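Local coordinates for protein Myo-inositol dehydrogenase (Corynebacterium glutamicum, PDB 3EUW) that probably oxidises myo-inositol with NAD+ as an inositol 2-dehydrogenase of the Gfo/Idh/MocA family, working as a tetramer, at residues I189-A194 against G327-L332; D253-T258 against P273-F278. All coordinates share one frame; numbering follows the deposited sequence.

Contact 1. Residues I189-A194 against G327-L332; sequences IVEVTA and GRTVTL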
ATOM      1  N   ILE A 189      15.817  26.544 -14.798  1.00 19.06           N
ATOM      2  CA  ILE A 189      15.087  25.955 -15.911  1.00 18.48           C
ATOM      3  C   ILE A 189      15.505  26.710 -17.177  1.00 19.26           C
ATOM      4  O   ILE A 189      15.552  27.940 -17.183  1.00 19.58           O
ATOM      5  CB  ILE A 189      13.566  26.096 -15.716  1.00 16.44           C
ATOM      6  CG1 ILE A 189      13.142  25.466 -14.380  1.00 18.13           C
ATOM      7  CG2 ILE A 189      12.830  25.472 -16.895  1.00 17.97           C
ATOM      8  CD1 ILE A 189      13.418  23.984 -14.249  1.00 11.83           C
ATOM      9  N   VAL A 190      15.813  25.983 -18.242  1.00 18.68           N
ATOM     10  CA  VAL A 190      16.230  26.634 -19.470  1.00 20.39           C
ATOM     11  C   VAL A 190      15.210  26.558 -20.602  1.00 20.46           C
ATOM     12  O   VAL A 190      15.096  27.500 -21.383  1.00 21.02           O
ATOM     13  CB  VAL A 190      17.592  26.081 -19.963  1.00 21.80           C
ATOM     14  CG1 VAL A 190      18.666  26.383 -18.942  1.00 21.66           C
ATOM     15  CG2 VAL A 190      17.512  24.586 -20.192  1.00 21.76           C
ATOM     16  N   GLU A 191      14.466  25.455 -20.687  1.00 20.00           N
ATOM     17  CA  GLU A 191      13.464  25.292 -21.743  1.00 19.37           C
ATOM     18  C   GLU A 191      12.092  24.890 -21.211  1.00 17.59           C
ATOM     19  O   GLU A 191      11.981  24.235 -20.170  1.00 16.54           O
ATOM     20  CB  GLU A 191      13.922  24.256 -22.777  1.00 19.69           C
ATOM     21  CG  GLU A 191      15.279  24.559 -23.418  1.00 24.23           C
ATOM     22  CD  GLU A 191      15.595  23.656 -24.602  1.00 24.74           C
ATOM     23  OE1 GLU A 191      15.176  22.479 -24.594  1.00 24.29           O
ATOM     24  OE2 GLU A 191      16.277  24.122 -25.539  1.00 29.87           O
ATOM     25  N   VAL A 192      11.058  25.272 -21.951  1.00 15.37           N
ATOM     26  CA  VAL A 192       9.697  24.970 -21.562  1.00 16.10           C
ATOM     27  C   VAL A 192       8.861  24.421 -22.711  1.00 15.58           C
ATOM     28  O   VAL A 192       8.804  25.008 -23.787  1.00 12.53           O
ATOM     29  CB  VAL A 192       9.005  26.227 -21.011  1.00 17.21           C
ATOM     30  CG1 VAL A 192       7.541  25.950 -20.741  1.00 14.04           C
ATOM     31  CG2 VAL A 192       9.701  26.670 -19.730  1.00 19.87           C
ATOM     32  N   THR A 193       8.218  23.284 -22.466  1.00 13.28           N
ATOM     33  CA  THR A 193       7.362  22.656 -23.467  1.00 15.23           C
ATOM     34  C   THR A 193       6.011  22.371 -22.820  1.00 15.02           C
ATOM     35  O   THR A 193       5.951  21.839 -21.716  1.00 15.94           O
ATOM     36  CB  THR A 193       7.977  21.348 -23.976  1.00 15.80           C
ATOM     37  OG1 THR A 193       9.329  21.591 -24.370  1.00 16.70           O
ATOM     38  CG2 THR A 193       7.220  20.830 -25.182  1.00 13.93           C
ATOM     39  N   ALA A 194       4.927  22.729 -23.496  1.00 13.74           N
ATOM     40  CA  ALA A 194       3.603  22.502 -22.932  1.00 11.67           C
ATOM     41  C   ALA A 194       2.587  22.109 -23.985  1.00 13.73           C
ATOM     42  O   ALA A 194       2.636  22.586 -25.116  1.00 13.97           O
ATOM     43  CB  ALA A 194       3.119  23.760 -22.184  1.00  9.92           C
ATOM     44  N   GLY A 327       3.051  25.022 -30.383  1.00 17.90           N
ATOM     45  CA  GLY A 327       3.507  23.709 -30.792  1.00 15.17           C
ATOM     46  C   GLY A 327       5.017  23.588 -30.856  1.00 17.08           C
ATOM     47  O   GLY A 327       5.551  22.861 -31.691  1.00 15.84           O
ATOM     48  N   ARG A 328       5.715  24.311 -29.985  1.00 17.60           N
ATOM     49  CA  ARG A 328       7.167  24.224 -29.962  1.00 18.52           C
ATOM     50  C   ARG A 328       7.733  24.521 -28.577  1.00 17.44           C
ATOM     51  O   ARG A 328       7.072  25.121 -27.731  1.00 17.11           O
ATOM     52  CB  ARG A 328       7.782  25.188 -30.975  1.00 19.72           C
ATOM     53  CG  ARG A 328       7.924  26.602 -30.454  1.00 24.85           C
ATOM     54  CD  ARG A 328       8.488  27.544 -31.503  1.00 26.83           C
ATOM     55  NE  ARG A 328       8.980  28.752 -30.857  1.00 31.85           N
ATOM     56  CZ  ARG A 328      10.228  28.923 -30.433  1.00 32.31           C
ATOM     57  NH1 ARG A 328      11.135  27.970 -30.594  1.00 33.18           N
ATOM     58  NH2 ARG A 328      10.565  30.046 -29.825  1.00 37.71           N
ATOM     59  N   THR A 329       8.967  24.093 -28.357  1.00 16.09           N
ATOM     60  CA  THR A 329       9.629  24.324 -27.091  1.00 17.76           C
ATOM     61  C   THR A 329      10.035  25.797 -27.026  1.00 19.83           C
ATOM     62  O   THR A 329      10.342  26.410 -28.055  1.00 20.54           O
ATOM     63  CB  THR A 329      10.860  23.407 -26.957  1.00 16.94           C
ATOM     64  OG1 THR A 329      10.433  22.039 -26.971  1.00 14.66           O
ATOM     65  CG2 THR A 329      11.604  23.680 -25.667  1.00 18.07           C
ATOM     66  N   VAL A 330      10.011  26.366 -25.825  1.00 18.95           N
ATOM     67  CA  VAL A 330      10.371  27.765 -25.616  1.00 20.19           C
ATOM     68  C   VAL A 330      11.653  27.886 -24.789  1.00 21.83           C
ATOM     69  O   VAL A 330      11.750  27.331 -23.698  1.00 20.48           O
ATOM     70  CB  VAL A 330       9.223  28.537 -24.884  1.00 20.01           C
ATOM     71  CG1 VAL A 330       9.680  29.950 -24.506  1.00 18.71           C
ATOM     72  CG2 VAL A 330       7.994  28.621 -25.772  1.00 17.93           C
ATOM     73  N   THR A 331      12.635  28.606 -25.321  1.00 25.00           N
ATOM     74  CA  THR A 331      13.903  28.827 -24.622  1.00 28.91           C
ATOM     75  C   THR A 331      13.778  30.108 -23.800  1.00 31.71           C
ATOM     76  O   THR A 331      13.583  31.193 -24.341  1.00 32.69           O
ATOM     77  CB  THR A 331      15.074  28.977 -25.617  1.00 29.46           C
ATOM     78  OG1 THR A 331      15.262  27.746 -26.323  1.00 29.49           O
ATOM     79  CG2 THR A 331      16.357  29.324 -24.879  1.00 29.78           C
ATOM     80  N   LEU A 332      13.881  29.970 -22.487  1.00 35.83           N
ATOM     81  CA  LEU A 332      13.755  31.097 -21.573  1.00 41.39           C
ATOM     82  C   LEU A 332      14.784  32.206 -21.754  1.00 46.59           C
ATOM     83  O   LEU A 332      14.439  33.386 -21.719  1.00 46.69           O
ATOM     84  CB  LEU A 332      13.803  30.590 -20.137  1.00 39.67           C
ATOM     85  CG  LEU A 332      12.632  29.682 -19.772  1.00 36.72           C
ATOM     86  CD1 LEU A 332      12.863  29.062 -18.410  1.00 37.99           C
ATOM     87  CD2 LEU A 332      11.352  30.496 -19.787  1.00 37.26           C
TER
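Antiparallel pairing of Val-192 with Val-330 adds the short strand 330-331 to strand 189-197, at one side of the mixed sheet in the C-terminal domain of this Gfo/Idh/MocA protein. The end-to-end directions of 189-193 and 328-332 lie 163° apart. Val-192 and Val-330 form the hydrogen-bonded pair: Val-192 N gives to Val-330 O (2.8 Å) and Val-330 N returns a bond to Val-192 O (2.7 Å). A third bond, from Leu-332 N to Val-190 O (3.0 Å), extends the ladder past the non-hydrogen-bonded pair Glu-191 and Thr-331, whose side chains run alongside each other on one face. There Glu-191 also lays its CB against the methyl CG2 of Thr-329 at 3.7 Å, while its carboxylate goes to a salt bridge with Arg-218. Thr-193 OG1 and Thr-329 OG1 are hydrogen-bonded at 2.9 Å; each oxygen stands anti to its own carbonyl carbon (chi1 -51° and -62°), which brings the two hydroxyls together. Thr-193 also meets Thr-193 of a second subunit, so the sheet edge takes part in the tetramer. Leu-332 CD1 lies 3.2 Å from Ile-189 O and 3.9 Å from Ile-189 CG2, and Val-192 CG2 is about equally distant, 4.2 Å, from both methyls of Leu-332. Helix 307-326, which leads into Gly-327, packs through Ala-319 and Cys-320 on Val-192 and through Leu-316 on Leu-332. On the side away from this pairing, Val-190 and Glu-191 both face Arg-218 of strand 212-219, a classic beta bulge.

Contact 2. Residues D253-T258 against P273-F278; sequences DNIRPT and PIFNFF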
ATOM      1  N   ASP A 253       2.653   9.999  -1.699  1.00 15.30           N
ATOM      2  CA  ASP A 253       1.303   9.546  -1.992  1.00 14.09           C
ATOM      3  C   ASP A 253       0.342  10.648  -1.601  1.00 13.27           C
ATOM      4  O   ASP A 253       0.737  11.670  -1.028  1.00 11.28           O
ATOM      5  CB  ASP A 253       0.935   8.303  -1.164  1.00 19.45           C
ATOM      6  CG  ASP A 253       1.732   7.070  -1.543  1.00 24.90           C
ATOM      7  OD1 ASP A 253       1.835   6.759  -2.750  1.00 28.45           O
ATOM      8  OD2 ASP A 253       2.242   6.393  -0.618  1.00 28.95           O
ATOM      9  N   ASN A 254      -0.932  10.418  -1.894  1.00 11.29           N
ATOM     10  CA  ASN A 254      -1.979  11.353  -1.536  1.00 11.93           C
ATOM     11  C   ASN A 254      -2.349  11.088  -0.088  1.00 13.90           C
ATOM     12  O   ASN A 254      -1.942  10.078   0.483  1.00 11.90           O
ATOM     13  CB  ASN A 254      -3.192  11.158  -2.437  1.00 12.97           C
ATOM     14  CG  ASN A 254      -3.045  11.880  -3.764  1.00 14.87           C
ATOM     15  OD1 ASN A 254      -2.797  13.087  -3.790  1.00 15.89           O
ATOM     16  ND2 ASN A 254      -3.200  11.151  -4.869  1.00 10.80           N
ATOM     17  N   ILE A 255      -3.117  11.995   0.505  1.00 15.06           N
ATOM     18  CA  ILE A 255      -3.526  11.852   1.891  1.00 15.82           C
ATOM     19  C   ILE A 255      -5.030  11.672   2.018  1.00 16.88           C
ATOM     20  O   ILE A 255      -5.814  12.317   1.319  1.00 15.68           O
ATOM     21  CB  ILE A 255      -3.083  13.083   2.733  1.00 17.02           C
ATOM     22  CG1 ILE A 255      -1.558  13.243   2.653  1.00 16.97           C
ATOM     23  CG2 ILE A 255      -3.526  12.916   4.181  1.00 13.59           C
ATOM     24  CD1 ILE A 255      -1.000  14.390   3.510  1.00 17.17           C
ATOM     25  N   ARG A 256      -5.415  10.787   2.931  1.00 16.37           N
ATOM     26  CA  ARG A 256      -6.809  10.468   3.198  1.00 15.83           C
ATOM     27  C   ARG A 256      -7.146  10.870   4.633  1.00 14.96           C
ATOM     28  O   ARG A 256      -6.249  11.027   5.461  1.00 16.32           O
ATOM     29  CB  ARG A 256      -7.027   8.960   2.999  1.00 17.46           C
ATOM     30  CG  ARG A 256      -6.822   8.505   1.559  1.00 18.53           C
ATOM     31  CD  ARG A 256      -6.625   7.003   1.433  1.00 20.39           C
ATOM     32  NE  ARG A 256      -5.221   6.633   1.618  1.00 25.05           N
ATOM     33  CZ  ARG A 256      -4.759   5.874   2.610  1.00 26.97           C
ATOM     34  NH1 ARG A 256      -5.583   5.385   3.528  1.00 27.34           N
ATOM     35  NH2 ARG A 256      -3.459   5.606   2.684  1.00 26.22           N
ATOM     36  N   PRO A 257      -8.444  11.046   4.948  1.00 13.16           N
ATOM     37  CA  PRO A 257      -8.836  11.435   6.311  1.00 13.96           C
ATOM     38  C   PRO A 257      -8.646  10.354   7.386  1.00 15.93           C
ATOM     39  O   PRO A 257      -8.531  10.676   8.566  1.00 18.51           O
ATOM     40  CB  PRO A 257     -10.304  11.855   6.149  1.00 12.80           C
ATOM     41  CG  PRO A 257     -10.792  10.978   5.035  1.00 11.97           C
ATOM     42  CD  PRO A 257      -9.621  10.976   4.056  1.00 12.02           C
ATOM     43  N   THR A 258      -8.613   9.084   6.981  1.00 15.64           N
ATOM     44  CA  THR A 258      -8.425   7.974   7.921  1.00 17.38           C
ATOM     45  C   THR A 258      -7.562   6.915   7.246  1.00 17.98           C
ATOM     46  O   THR A 258      -7.393   6.938   6.027  1.00 18.53           O
ATOM     47  CB  THR A 258      -9.769   7.285   8.314  1.00 18.68           C
ATOM     48  OG1 THR A 258     -10.221   6.463   7.227  1.00 16.38           O
ATOM     49  CG2 THR A 258     -10.849   8.310   8.644  1.00 18.57           C
ATOM     50  N   PRO A 273     -11.728   8.215  -0.188  1.00 16.65           N
ATOM     51  CA  PRO A 273     -11.376   9.044  -1.336  1.00 16.50           C
ATOM     52  C   PRO A 273     -10.370   9.991  -0.664  1.00 17.26           C
ATOM     53  O   PRO A 273     -10.434  10.195   0.555  1.00 17.14           O
ATOM     54  CB  PRO A 273     -12.692   9.753  -1.663  1.00 17.40           C
ATOM     55  CG  PRO A 273     -13.721   8.734  -1.281  1.00 17.24           C
ATOM     56  CD  PRO A 273     -13.183   8.211   0.035  1.00 16.40           C
ATOM     57  N   ILE A 274      -9.448  10.564  -1.417  1.00 14.75           N
ATOM     58  CA  ILE A 274      -8.470  11.442  -0.791  1.00 13.50           C
ATOM     59  C   ILE A 274      -9.073  12.812  -0.496  1.00 13.46           C
ATOM     60  O   ILE A 274     -10.167  13.115  -0.961  1.00 12.98           O
ATOM     61  CB  ILE A 274      -7.241  11.586  -1.682  1.00 13.38           C
ATOM     62  CG1 ILE A 274      -7.606  12.322  -2.980  1.00 13.60           C
ATOM     63  CG2 ILE A 274      -6.696  10.192  -1.988  1.00  8.56           C
ATOM     64  CD1 ILE A 274      -6.399  12.588  -3.905  1.00 15.79           C
ATOM     65  N   PHE A 275      -8.375  13.639   0.277  1.00 14.99           N
ATOM     66  CA  PHE A 275      -8.898  14.966   0.591  1.00 18.30           C
ATOM     67  C   PHE A 275      -9.364  15.700  -0.664  1.00 20.65           C
ATOM     68  O   PHE A 275      -8.691  15.688  -1.703  1.00 20.94           O
ATOM     69  CB  PHE A 275      -7.864  15.802   1.339  1.00 17.85           C
ATOM     70  CG  PHE A 275      -7.797  15.502   2.804  1.00 19.63           C
ATOM     71  CD1 PHE A 275      -8.960  15.469   3.569  1.00 20.88           C
ATOM     72  CD2 PHE A 275      -6.576  15.258   3.425  1.00 20.49           C
ATOM     73  CE1 PHE A 275      -8.907  15.197   4.931  1.00 20.06           C
ATOM     74  CE2 PHE A 275      -6.510  14.988   4.784  1.00 20.49           C
ATOM     75  CZ  PHE A 275      -7.676  14.956   5.540  1.00 21.12           C
ATOM     76  N   ASN A 276     -10.524  16.337  -0.550  1.00 21.75           N
ATOM     77  CA  ASN A 276     -11.138  17.043  -1.659  1.00 25.97           C
ATOM     78  C   ASN A 276     -10.847  18.537  -1.704  1.00 26.30           C
ATOM     79  O   ASN A 276     -10.928  19.149  -2.763  1.00 26.36           O
ATOM     80  CB  ASN A 276     -12.655  16.850  -1.606  1.00 30.24           C
ATOM     81  CG  ASN A 276     -13.342  17.342  -2.860  1.00 37.37           C
ATOM     82  OD1 ASN A 276     -13.383  16.635  -3.870  1.00 41.02           O
ATOM     83  ND2 ASN A 276     -13.866  18.565  -2.815  1.00 39.17           N
ATOM     84  N   PHE A 277     -10.525  19.121  -0.557  1.00 27.51           N
ATOM     85  CA  PHE A 277     -10.271  20.553  -0.483  1.00 28.79           C
ATOM     86  C   PHE A 277      -8.821  20.882  -0.148  1.00 27.42           C
ATOM     87  O   PHE A 277      -8.198  20.250   0.716  1.00 23.88           O
ATOM     88  CB  PHE A 277     -11.211  21.175   0.547  1.00 33.09           C
ATOM     89  CG  PHE A 277     -12.666  20.930   0.257  1.00 38.95           C
ATOM     90  CD1 PHE A 277     -13.280  21.517  -0.850  1.00 41.48           C
ATOM     91  CD2 PHE A 277     -13.423  20.100   1.080  1.00 41.07           C
ATOM     92  CE1 PHE A 277     -14.636  21.277  -1.133  1.00 42.17           C
ATOM     93  CE2 PHE A 277     -14.776  19.854   0.805  1.00 41.19           C
ATOM     94  CZ  PHE A 277     -15.380  20.445  -0.303  1.00 41.68           C
ATOM     95  N   PHE A 278      -8.289  21.882  -0.836  1.00 26.51           N
ATOM     96  CA  PHE A 278      -6.906  22.273  -0.628  1.00 28.39           C
ATOM     97  C   PHE A 278      -6.629  22.656   0.821  1.00 27.89           C
ATOM     98  O   PHE A 278      -5.586  22.306   1.359  1.00 27.02           O
ATOM     99  CB  PHE A 278      -6.527  23.413  -1.585  1.00 30.70           C
ATOM    100  CG  PHE A 278      -7.291  24.690  -1.360  1.00 35.50           C
ATOM    101  CD1 PHE A 278      -6.883  25.600  -0.386  1.00 36.43           C
ATOM    102  CD2 PHE A 278      -8.423  24.981  -2.120  1.00 36.97           C
ATOM    103  CE1 PHE A 278      -7.594  26.782  -0.169  1.00 39.52           C
ATOM    104  CE2 PHE A 278      -9.142  26.161  -1.912  1.00 37.57           C
ATOM    105  CZ  PHE A 278      -8.729  27.062  -0.937  1.00 38.15           C
TER
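The Phe-275 ring lies against the backbone linking Arg-256 to Pro-257: Arg-256 C and Pro-257 N sit over one ring face, displaced toward its rim, with Pro-257 N 4.0 Å above the plane of the Phe-275 ring. Its CE1 atom meets Pro-257 CB at 3.8 Å. Farther round the ring, CE2 receives the branch methyl CG2 of Ile-255 at 3.7 Å in an oblique approach; chi1 of -58° puts this branch, anti to the Ile-255 backbone N, at the ring. Ile-274 serves the other half of the contact. With CG1 lodged between its backbone N and carbonyl carbon (chi1 66°), its CD1 reaches the amide group of Asn-254, 3.4 Å from CG, while its CG2 touches the aliphatic part of Arg-256, 3.9 Å from CG, the two side chains crossing at about a right angle. Between these two sets of contacts runs the hydrogen bond from Phe-275 N to Ile-255 O, 3.1 Å long with 167° at the hydrogen. The Asn-254 amide is held by Gln-239 N and Asp-238 OD1, which fixes the surface that Ile-274 CD1 meets. Asp-253 makes a salt bridge to Arg-261 of a third subunit. The chemistry across the two loops is therefore mainly apolar, with one nearly straight backbone bond joining them and the polar amide of Asn-254 satisfied from elsewhere in the chain.

Contact 1 and contact 2 lie 33 Å apart between centres and about 22 Å between nearest atoms, so they do not touch. The mixed sheet connects them: contact 1 forms one outer side, where strand 330-331 pairs with strand 189-197, and segment 253-258 follows strand 248-252, the outermost strand at the other. Along the chain the order is 189-194, 253-258, 273-278 and 327-332, which places both halves of contact 2 between those of contact 1. Contact 2 closes the base of the two-stranded excursion 260-263 and 270-271. One sheet edge, at contact 1, meets the second subunit, and the loops after the strand at the other edge, at contact 2, meet the third and fourth.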